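Local structure of pleckstrin homology domain-containing family A member 8 (Homo sapiens, 5KDI) at residues L104-K115 against L182-L193. The protein probably transfers simple glycosphingolipids between membranes, enclosing the lipid chains within an all-helical GLTP fold. The protein carries 2 engineered substitutions. Sequence-based numbering, arbitrary orientation. Where two conformers were deposited one is given.
Sequences LKFLKGFLTEVK and LSLYLPAMEKQL. With 6S8 ((~{Z})-~{N}-[(~{E},2~{S},3~{R})-1-[(2~{R},3~{R},4~{S},5~{R},6~{R})-6-(hydroxymethyl)-3,4,5-tris(oxidanyl)oxan-2-yl]oxy-3-oxidanyl-octadec-4-en-2-yl]octadec-9-enamide), chain C.
Leu186 and Lys108 interlock as reciprocal knobs into holes in an antiparallel packing of helices 93-115 and 172-202, whose short segments cross at -151° with axes 10.3 Å apart. Leu186 sits among Lys108, Leu111, Thr112 and Lys115; its CD2 lies 3.7 Å from Leu111 CB, and its other branch, CD1, reaches Thr112 and the Lys115 chain. Lys108 enters the hole formed by Leu186, Met189, Glu190 and Leu193. Its CG is anti to the backbone N (chi1 -165°), but bends at chi3 and chi4 carry NZ along Glu190. Lys108 NZ and Glu190 OE1, 4.4 Å apart, are beyond a salt bridge; in the modelled Glu190 conformer a water joins them, weakly on the Glu190 side. Deeper in, Met189 SD lies 3.8 Å from Lys108 CB, and Leu111 CD1 approaches Tyr185 CE2 at 3.7 Å. At one end Lys115 NZ and Ser183 OG both bond Gln179, through its OE1 and O respectively; their mutual bond is doubtful, Ser183 having two conformers and Lys115 CE crowding OG. At the other, Lys105 runs past Leu193 to a salt bridge with Asp197. Residues 104-115 lend Phe106 and Leu107 to the lipid-chain pocket of the GLTP fold, an all-alpha two-layer sandwich holding the chains between its helices.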
ATOM      1  N   LEU A 104       0.885   3.149   1.208  1.00 15.40           N
ATOM      2  CA  LEU A 104       1.892   2.075   1.085  1.00 15.29           C
ATOM      3  C   LEU A 104       3.114   2.370   1.970  1.00 14.30           C
ATOM      4  O   LEU A 104       3.729   1.418   2.500  1.00 17.31           O
ATOM      5  CB  LEU A 104       2.287   1.890  -0.365  1.00 15.79           C
ATOM      6  CG  LEU A 104       1.231   1.302  -1.328  1.00 16.10           C
ATOM      7  CD1 LEU A 104       1.809   1.277  -2.729  1.00 20.01           C
ATOM      8  CD2 LEU A 104       0.829  -0.081  -0.903  1.00 18.04           C
ATOM      9  N   LYS A 105       3.506   3.656   2.099  1.00 16.24           N
ATOM     10  CA  LYS A 105       4.650   3.973   2.984  1.00 18.05           C
ATOM     11  C   LYS A 105       4.311   3.514   4.442  1.00 15.04           C
ATOM     12  O   LYS A 105       5.166   2.974   5.144  1.00 17.89           O
ATOM     13  CB  LYS A 105       5.027   5.442   2.990  0.50 20.83           C
ATOM     14  CG  LYS A 105       5.620   5.921   1.697  0.50 32.10           C
ATOM     15  CD  LYS A 105       7.145   5.898   1.671  0.50 39.95           C
ATOM     16  CE  LYS A 105       7.771   6.598   0.436  0.50 31.34           C
ATOM     17  NZ  LYS A 105       7.669   8.039   0.691  0.50 33.07           N
ATOM     18  N   PHE A 106       3.070   3.751   4.883  1.00 16.77           N
ATOM     19  CA  PHE A 106       2.571   3.268   6.163  1.00 17.44           C
ATOM     20  C   PHE A 106       2.634   1.727   6.269  1.00 16.73           C
ATOM     21  O   PHE A 106       3.215   1.163   7.230  1.00 18.32           O
ATOM     22  CB  PHE A 106       1.187   3.810   6.472  1.00 18.24           C
ATOM     23  CG  PHE A 106       0.528   3.180   7.675  1.00 17.94           C
ATOM     24  CD1 PHE A 106       1.017   3.363   8.948  1.00 19.67           C
ATOM     25  CD2 PHE A 106      -0.542   2.362   7.521  1.00 28.88           C
ATOM     26  CE1 PHE A 106       0.391   2.774  10.066  1.00 22.36           C
ATOM     27  CE2 PHE A 106      -1.158   1.791   8.607  1.00 33.07           C
ATOM     28  CZ  PHE A 106      -0.686   1.974   9.881  1.00 28.95           C
ATOM     29  N   LEU A 107       2.100   1.038   5.248  1.00 15.77           N
ATOM     30  CA  LEU A 107       2.141  -0.410   5.216  1.00 19.76           C
ATOM     31  C   LEU A 107       3.600  -0.938   5.320  1.00 17.68           C
ATOM     32  O   LEU A 107       3.885  -1.872   6.063  1.00 18.68           O
ATOM     33  CB  LEU A 107       1.480  -0.886   3.881  1.00 17.90           C
ATOM     34  CG  LEU A 107       1.577  -2.395   3.651  1.00 16.95           C
ATOM     35  CD1 LEU A 107       0.813  -3.205   4.737  1.00 19.54           C
ATOM     36  CD2 LEU A 107       1.065  -2.658   2.244  1.00 19.05           C
ATOM     37  N   LYS A 108       4.496  -0.328   4.551  1.00 15.84           N
ATOM     38  CA  LYS A 108       5.909  -0.712   4.536  1.00 16.35           C
ATOM     39  C   LYS A 108       6.489  -0.560   5.968  1.00 17.32           C
ATOM     40  O   LYS A 108       7.185  -1.441   6.471  1.00 18.94           O
ATOM     41  CB  LYS A 108       6.709   0.060   3.510  1.00 16.66           C
ATOM     42  CG  LYS A 108       8.056  -0.484   3.184  1.00 22.05           C
ATOM     43  CD  LYS A 108       8.795   0.214   2.104  1.00 26.11           C
ATOM     44  CE  LYS A 108       9.338   1.519   2.574  1.00 28.81           C
ATOM     45  NZ  LYS A 108      10.604   1.306   3.372  1.00 36.20           N
ATOM     46  N   GLY A 109       6.176   0.587   6.620  1.00 17.91           N
ATOM     47  CA  GLY A 109       6.691   0.855   7.962  1.00 21.41           C
ATOM     48  C   GLY A 109       6.191  -0.184   8.953  1.00 18.04           C
ATOM     49  O   GLY A 109       6.938  -0.673   9.788  1.00 20.80           O
ATOM     50  N   PHE A 110       4.893  -0.473   8.908  1.00 17.81           N
ATOM     51  CA  PHE A 110       4.280  -1.413   9.806  1.00 16.37           C
ATOM     52  C   PHE A 110       4.869  -2.830   9.592  1.00 17.59           C
ATOM     53  O   PHE A 110       5.257  -3.490  10.539  1.00 19.77           O
ATOM     54  CB  PHE A 110       2.781  -1.452   9.496  1.00 18.08           C
ATOM     55  CG  PHE A 110       2.066  -2.634  10.125  1.00 17.20           C
ATOM     56  CD1 PHE A 110       2.043  -2.886  11.537  1.00 19.95           C
ATOM     57  CD2 PHE A 110       1.399  -3.544   9.323  1.00 20.14           C
ATOM     58  CE1 PHE A 110       1.403  -3.998  12.046  1.00 22.64           C
ATOM     59  CE2 PHE A 110       0.750  -4.635   9.832  1.00 23.33           C
ATOM     60  CZ  PHE A 110       0.727  -4.878  11.193  1.00 22.52           C
ATOM     61  N   LEU A 111       4.995  -3.257   8.346  1.00 18.65           N
ATOM     62  CA  LEU A 111       5.492  -4.600   8.075  1.00 20.13           C
ATOM     63  C   LEU A 111       6.977  -4.738   8.383  1.00 18.67           C
ATOM     64  O   LEU A 111       7.427  -5.812   8.778  1.00 21.10           O
ATOM     65  CB  LEU A 111       5.203  -5.019   6.641  1.00 16.01           C
ATOM     66  CG  LEU A 111       3.750  -5.250   6.273  1.00 18.97           C
ATOM     67  CD1 LEU A 111       3.647  -5.532   4.756  1.00 19.42           C
ATOM     68  CD2 LEU A 111       3.140  -6.414   7.064  1.00 23.02           C
ATOM     69  N   THR A 112       7.724  -3.636   8.248  1.00 20.37           N
ATOM     70  CA  THR A 112       9.144  -3.625   8.681  1.00 20.28           C
ATOM     71  C   THR A 112       9.267  -3.844  10.175  1.00 22.20           C
ATOM     72  O   THR A 112      10.099  -4.621  10.591  1.00 22.37           O
ATOM     73  CB  THR A 112       9.883  -2.327   8.231  1.00 19.74           C
ATOM     74  OG1 THR A 112       9.791  -2.198   6.799  1.00 22.50           O
ATOM     75  CG2 THR A 112      11.329  -2.244   8.730  1.00 25.60           C
ATOM     76  N   GLU A 113       8.433  -3.189  10.991  1.00 22.60           N
ATOM     77  CA  GLU A 113       8.433  -3.436  12.440  1.00 23.90           C
ATOM     78  C   GLU A 113       8.187  -4.914  12.726  1.00 23.44           C
ATOM     79  O   GLU A 113       8.876  -5.522  13.545  1.00 26.37           O
ATOM     80  CB  GLU A 113       7.348  -2.613  13.142  1.00 25.64           C
ATOM     81  CG  GLU A 113       7.639  -1.158  13.263  1.00 29.72           C
ATOM     82  CD  GLU A 113       8.192  -0.735  14.622  1.00 41.78           C
ATOM     83  OE1 GLU A 113       8.043  -1.440  15.673  1.00 44.13           O
ATOM     84  OE2 GLU A 113       8.815   0.315  14.617  1.00 49.32           O
ATOM     85  N   VAL A 114       7.140  -5.460  12.115  1.00 23.83           N
ATOM     86  CA  VAL A 114       6.838  -6.910  12.243  1.00 24.39           C
ATOM     87  C   VAL A 114       7.985  -7.818  11.817  1.00 28.83           C
ATOM     88  O   VAL A 114       8.329  -8.752  12.540  1.00 30.75           O
ATOM     89  CB  VAL A 114       5.535  -7.327  11.513  1.00 24.39           C
ATOM     90  CG1 VAL A 114       5.348  -8.846  11.686  1.00 31.65           C
ATOM     91  CG2 VAL A 114       4.337  -6.531  12.105  1.00 27.96           C
ATOM     92  N   LYS A 115       8.584  -7.533  10.678  1.00 24.35           N
ATOM     93  CA  LYS A 115       9.707  -8.319  10.168  1.00 26.79           C
ATOM     94  C   LYS A 115      10.904  -8.296  11.119  1.00 27.17           C
ATOM     95  O   LYS A 115      11.632  -9.275  11.201  1.00 33.05           O
ATOM     96  CB  LYS A 115      10.154  -7.809   8.813  1.00 24.99           C
ATOM     97  CG  LYS A 115      11.277  -8.612   8.179  1.00 32.59           C
ATOM     98  CD  LYS A 115      11.874  -8.011   6.956  1.00 34.80           C
ATOM     99  CE  LYS A 115      13.213  -8.657   6.570  1.00 51.16           C
ATOM    100  NZ  LYS A 115      13.477 -10.020   7.114  1.00 55.44           N
ATOM    101  N   LEU A 182       8.844 -11.298   3.149  1.00 19.61           N
ATOM    102  CA  LEU A 182       8.963  -9.862   3.467  1.00 18.59           C
ATOM    103  C   LEU A 182      10.284  -9.272   3.070  1.00 19.18           C
ATOM    104  O   LEU A 182      10.356  -8.079   2.684  1.00 18.13           O
ATOM    105  CB  LEU A 182       8.677  -9.585   4.947  1.00 18.21           C
ATOM    106  CG  LEU A 182       7.206  -9.683   5.370  1.00 20.01           C
ATOM    107  CD1 LEU A 182       7.067  -9.581   6.887  1.00 25.35           C
ATOM    108  CD2 LEU A 182       6.333  -8.730   4.545  1.00 20.41           C
ATOM    109  N   SER A 183      11.343 -10.082   3.091  1.00 19.08           N
ATOM    110  CA  SER A 183      12.675  -9.612   2.648  1.00 19.34           C
ATOM    111  C   SER A 183      12.768  -9.314   1.164  1.00 18.19           C
ATOM    112  O   SER A 183      13.694  -8.617   0.728  1.00 20.72           O
ATOM    113  CB  SER A 183      13.736 -10.633   3.042  0.60 18.58           C
ATOM    114  OG  SER A 183      13.913 -10.653   4.408  0.60 23.54           O
ATOM    115  N   LEU A 184      11.794  -9.804   0.376  1.00 17.00           N
ATOM    116  CA  LEU A 184      11.634  -9.402  -1.024  1.00 17.34           C
ATOM    117  C   LEU A 184      10.548  -8.298  -1.179  1.00 17.49           C
ATOM    118  O   LEU A 184      10.764  -7.332  -1.897  1.00 16.37           O
ATOM    119  CB  LEU A 184      11.188 -10.637  -1.842  1.00 16.45           C
ATOM    120  CG  LEU A 184      12.252 -11.685  -2.050  1.00 19.62           C
ATOM    121  CD1 LEU A 184      11.567 -12.956  -2.552  1.00 23.87           C
ATOM    122  CD2 LEU A 184      13.308 -11.128  -3.023  1.00 20.37           C
ATOM    123  N   TYR A 185       9.419  -8.500  -0.504  1.00 16.78           N
ATOM    124  CA  TYR A 185       8.260  -7.606  -0.616  1.00 16.33           C
ATOM    125  C   TYR A 185       8.593  -6.156  -0.269  1.00 16.77           C
ATOM    126  O   TYR A 185       8.304  -5.212  -1.004  1.00 17.02           O
ATOM    127  CB  TYR A 185       7.140  -8.131   0.286  1.00 17.12           C
ATOM    128  CG  TYR A 185       5.784  -7.485   0.189  1.00 17.75           C
ATOM    129  CD1 TYR A 185       4.828  -7.924  -0.731  1.00 18.60           C
ATOM    130  CD2 TYR A 185       5.421  -6.486   1.059  1.00 18.37           C
ATOM    131  CE1 TYR A 185       3.541  -7.387  -0.731  1.00 17.18           C
ATOM    132  CE2 TYR A 185       4.164  -5.972   1.077  1.00 18.80           C
ATOM    133  CZ  TYR A 185       3.243  -6.391   0.171  1.00 19.11           C
ATOM    134  OH  TYR A 185       1.972  -5.856   0.264  1.00 21.55           O
ATOM    135  N   LEU A 186       9.275  -5.986   0.852  1.00 16.18           N
ATOM    136  CA  LEU A 186       9.568  -4.651   1.367  1.00 16.62           C
ATOM    137  C   LEU A 186      10.568  -3.845   0.531  1.00 15.39           C
ATOM    138  O   LEU A 186      10.268  -2.734   0.167  1.00 16.47           O
ATOM    139  CB  LEU A 186       9.888  -4.699   2.836  1.00 16.12           C
ATOM    140  CG  LEU A 186       8.809  -5.282   3.752  1.00 18.17           C
ATOM    141  CD1 LEU A 186       9.381  -5.470   5.142  1.00 22.08           C
ATOM    142  CD2 LEU A 186       7.519  -4.454   3.794  1.00 19.45           C
ATOM    143  N   PRO A 187      11.744  -4.405   0.169  1.00 15.52           N
ATOM    144  CA  PRO A 187      12.652  -3.606  -0.664  1.00 16.06           C
ATOM    145  C   PRO A 187      12.094  -3.356  -2.037  1.00 15.75           C
ATOM    146  O   PRO A 187      12.383  -2.312  -2.666  1.00 16.90           O
ATOM    147  CB  PRO A 187      13.911  -4.409  -0.714  1.00 16.72           C
ATOM    148  CG  PRO A 187      13.561  -5.738  -0.318  1.00 21.88           C
ATOM    149  CD  PRO A 187      12.375  -5.665   0.613  1.00 18.91           C
ATOM    150  N   ALA A 188      11.293  -4.290  -2.563  1.00 16.39           N
ATOM    151  CA  ALA A 188      10.661  -4.053  -3.880  1.00 16.57           C
ATOM    152  C   ALA A 188       9.696  -2.883  -3.774  1.00 16.78           C
ATOM    153  O   ALA A 188       9.712  -2.000  -4.615  1.00 16.10           O
ATOM    154  CB  ALA A 188       9.910  -5.316  -4.370  1.00 18.13           C
ATOM    155  N   MET A 189       8.880  -2.860  -2.735  1.00 15.89           N
ATOM    156  CA  MET A 189       7.968  -1.751  -2.500  1.00 15.74           C
ATOM    157  C   MET A 189       8.733  -0.433  -2.346  1.00 15.79           C
ATOM    158  O   MET A 189       8.395   0.607  -2.945  1.00 18.77           O
ATOM    159  CB  MET A 189       7.031  -1.992  -1.313  0.60 15.24           C
ATOM    160  CG  MET A 189       5.830  -1.095  -1.402  0.60 15.13           C
ATOM    161  SD  MET A 189       5.070  -0.865   0.220  0.60 18.20           S
ATOM    162  CE  MET A 189       5.001  -2.519   0.838  0.60 12.95           C
ATOM    163  N   GLU A 190       9.800  -0.475  -1.535  1.00 17.55           N
ATOM    164  CA  GLU A 190      10.644   0.732  -1.299  1.00 18.81           C
ATOM    165  C   GLU A 190      11.132   1.283  -2.646  1.00 17.06           C
ATOM    166  O   GLU A 190      11.179   2.503  -2.844  1.00 18.11           O
ATOM    167  CB  GLU A 190      11.814   0.384  -0.401  0.60 20.06           C
ATOM    168  CG  GLU A 190      12.736   1.497   0.070  0.60 24.44           C
ATOM    169  CD  GLU A 190      13.909   1.031   0.993  0.60 40.63           C
ATOM    170  OE1 GLU A 190      14.121  -0.191   1.200  0.60 42.14           O
ATOM    171  OE2 GLU A 190      14.662   1.895   1.516  0.60 44.07           O
ATOM    172  N   LYS A 191      11.619   0.392  -3.521  1.00 15.90           N
ATOM    173  CA  LYS A 191      12.158   0.827  -4.794  1.00 16.73           C
ATOM    174  C   LYS A 191      11.091   1.598  -5.613  1.00 18.97           C
ATOM    175  O   LYS A 191      11.359   2.669  -6.179  1.00 18.38           O
ATOM    176  CB  LYS A 191      12.691  -0.364  -5.601  0.50 19.00           C
ATOM    177  CG  LYS A 191      13.185  -0.008  -6.975  0.50 19.89           C
ATOM    178  CD  LYS A 191      13.680  -1.260  -7.689  0.50 23.31           C
ATOM    179  CE  LYS A 191      14.360  -0.900  -8.996  0.50 28.84           C
ATOM    180  NZ  LYS A 191      15.803  -0.530  -8.869  0.50 37.77           N
ATOM    181  N   GLN A 192       9.904   1.016  -5.681  1.00 15.22           N
ATOM    182  CA  GLN A 192       8.814   1.633  -6.416  1.00 15.60           C
ATOM    183  C   GLN A 192       8.356   2.934  -5.775  1.00 15.41           C
ATOM    184  O   GLN A 192       8.122   3.937  -6.485  1.00 15.88           O
ATOM    185  CB  GLN A 192       7.677   0.646  -6.596  1.00 15.40           C
ATOM    186  CG  GLN A 192       8.100  -0.551  -7.451  1.00 17.13           C
ATOM    187  CD  GLN A 192       7.149  -1.695  -7.435  1.00 22.27           C
ATOM    188  OE1 GLN A 192       5.913  -1.474  -7.344  1.00 28.77           O
ATOM    189  NE2 GLN A 192       7.698  -2.959  -7.565  1.00 22.55           N
ATOM    190  N   LEU A 193       8.284   2.937  -4.453  1.00 16.32           N
ATOM    191  CA  LEU A 193       7.854   4.188  -3.764  1.00 17.41           C
ATOM    192  C   LEU A 193       8.896   5.319  -3.989  1.00 16.08           C
ATOM    193  O   LEU A 193       8.532   6.472  -4.085  1.00 17.44           O
ATOM    194  CB  LEU A 193       7.644   3.966  -2.307  1.00 16.83           C
ATOM    195  CG  LEU A 193       6.471   3.103  -1.988  1.00 16.65           C
ATOM    196  CD1 LEU A 193       6.414   2.736  -0.469  1.00 22.47           C
ATOM    197  CD2 LEU A 193       5.166   3.757  -2.378  1.00 22.43           C
TER
HETATM  198  C1  6S8 C 601      -7.555  10.803   2.742  1.00 21.28           C
HETATM  199  C2  6S8 C 601      -7.289   9.812   3.852  1.00 21.46           C
HETATM  200  N2  6S8 C 601      -6.594   8.661   3.294  1.00 20.64           N
HETATM  201  C3  6S8 C 601      -8.638   9.363   4.484  1.00 25.68           C
HETATM  202  O3  6S8 C 601      -9.301  10.560   4.945  1.00 30.41           O
HETATM  203  C4  6S8 C 601      -8.385   8.422   5.604  1.00 23.94           C
HETATM  204  C5  6S8 C 601      -8.867   7.177   5.576  1.00 29.02           C
HETATM  205  C6  6S8 C 601      -8.696   6.138   6.650  1.00 32.02           C
HETATM  206  C7  6S8 C 601      -7.825   6.477   7.833  1.00 37.44           C
HETATM  207  C8  6S8 C 601      -8.282   5.513   8.892  1.00 44.50           C
HETATM  208  C9  6S8 C 601      -7.119   5.244   9.775  1.00 45.28           C
HETATM  209  C10 6S8 C 601      -6.212   4.252   9.097  1.00 38.89           C
HETATM  210  C11 6S8 C 601      -6.138   2.942   9.904  1.00 40.96           C
HETATM  211  C12 6S8 C 601      -4.818   2.257   9.599  1.00 45.28           C
HETATM  212  C13 6S8 C 601      -4.906   0.793   9.193  1.00 53.47           C
HETATM  213  C14 6S8 C 601      -5.139  -0.192  10.326  1.00 40.01           C
HETATM  214  C15 6S8 C 601      -4.433  -1.532  10.064  1.00 45.66           C
HETATM  215  C16 6S8 C 601      -5.234  -2.808  10.245  1.00 44.08           C
HETATM  216  C17 6S8 C 601      -4.704  -3.897  11.192  1.00 44.44           C
HETATM  217  C18 6S8 C 601      -3.416  -4.595  10.781  1.00 40.06           C
HETATM  218  C1A 6S8 C 601      -8.097  10.776   0.397  1.00 21.49           C
HETATM  219  O1A 6S8 C 601      -8.329  10.240   1.683  1.00 23.08           O
HETATM  220  C2A 6S8 C 601      -8.492   9.769  -0.647  1.00 21.92           C
HETATM  221  O2A 6S8 C 601      -7.665   8.601  -0.484  1.00 20.65           O
HETATM  222  C3A 6S8 C 601      -8.445  10.364  -2.053  1.00 21.93           C
HETATM  223  O3A 6S8 C 601      -8.969   9.431  -2.971  1.00 24.16           O
HETATM  224  C4A 6S8 C 601      -9.224  11.665  -2.080  1.00 25.23           C
HETATM  225  O4A 6S8 C 601     -10.628  11.422  -2.059  1.00 32.55           O
HETATM  226  O5A 6S8 C 601      -9.245  14.614   0.251  1.00 44.65           O
HETATM  227  C5M 6S8 C 601      -8.758  12.578  -0.962  1.00 25.43           C
HETATM  228  C6A 6S8 C 601      -9.543  13.864  -0.945  1.00 32.81           C
HETATM  229  O6A 6S8 C 601      -8.931  11.909   0.290  1.00 24.30           O
HETATM  230  CAA 6S8 C 601      -5.431   8.226   3.755  1.00 21.73           C
HETATM  231  OAA 6S8 C 601      -4.763   8.785   4.621  1.00 26.78           O
HETATM  232  CAB 6S8 C 601      -4.930   6.989   3.071  1.00 26.44           C
HETATM  233  CAC 6S8 C 601      -5.634   5.946   3.988  1.00 29.31           C
HETATM  234  CAD 6S8 C 601      -4.640   4.983   4.474  1.00 44.47           C
HETATM  235  CAE 6S8 C 601      -5.060   3.649   3.927  1.00 36.54           C
HETATM  236  CAF 6S8 C 601      -4.017   2.664   4.434  1.00 30.30           C
HETATM  237  CAG 6S8 C 601      -3.516   1.767   3.288  1.00 42.56           C
HETATM  238  CAH 6S8 C 601      -3.297   0.329   3.771  1.00 49.00           C
HETATM  239  CAI 6S8 C 601      -2.127   0.356   4.711  1.00 38.14           C
HETATM  240  CAJ 6S8 C 601      -2.051  -0.374   5.827  1.00 43.39           C
HETATM  241  CAK 6S8 C 601      -3.085  -1.349   6.290  1.00 54.93           C
HETATM  242  CAL 6S8 C 601      -2.231  -2.240   7.200  1.00 57.10           C
HETATM  243  CAM 6S8 C 601      -2.799  -3.623   7.442  1.00 65.89           C
HETATM  244  CAN 6S8 C 601      -2.974  -4.353   6.144  1.00 50.60           C
HETATM  245  CAO 6S8 C 601      -2.852  -5.841   6.376  1.00 40.09           C
HETATM  246  CAP 6S8 C 601      -1.453  -6.349   6.162  1.00 45.18           C
HETATM  247  CAQ 6S8 C 601      -1.430  -7.532   5.248  1.00 48.69           C
HETATM  248  CAR 6S8 C 601      -0.191  -7.442   4.450  1.00 41.99           C
HETATM  249  O   HOH W   1      12.140  -0.948   2.793  1.00 52.26           O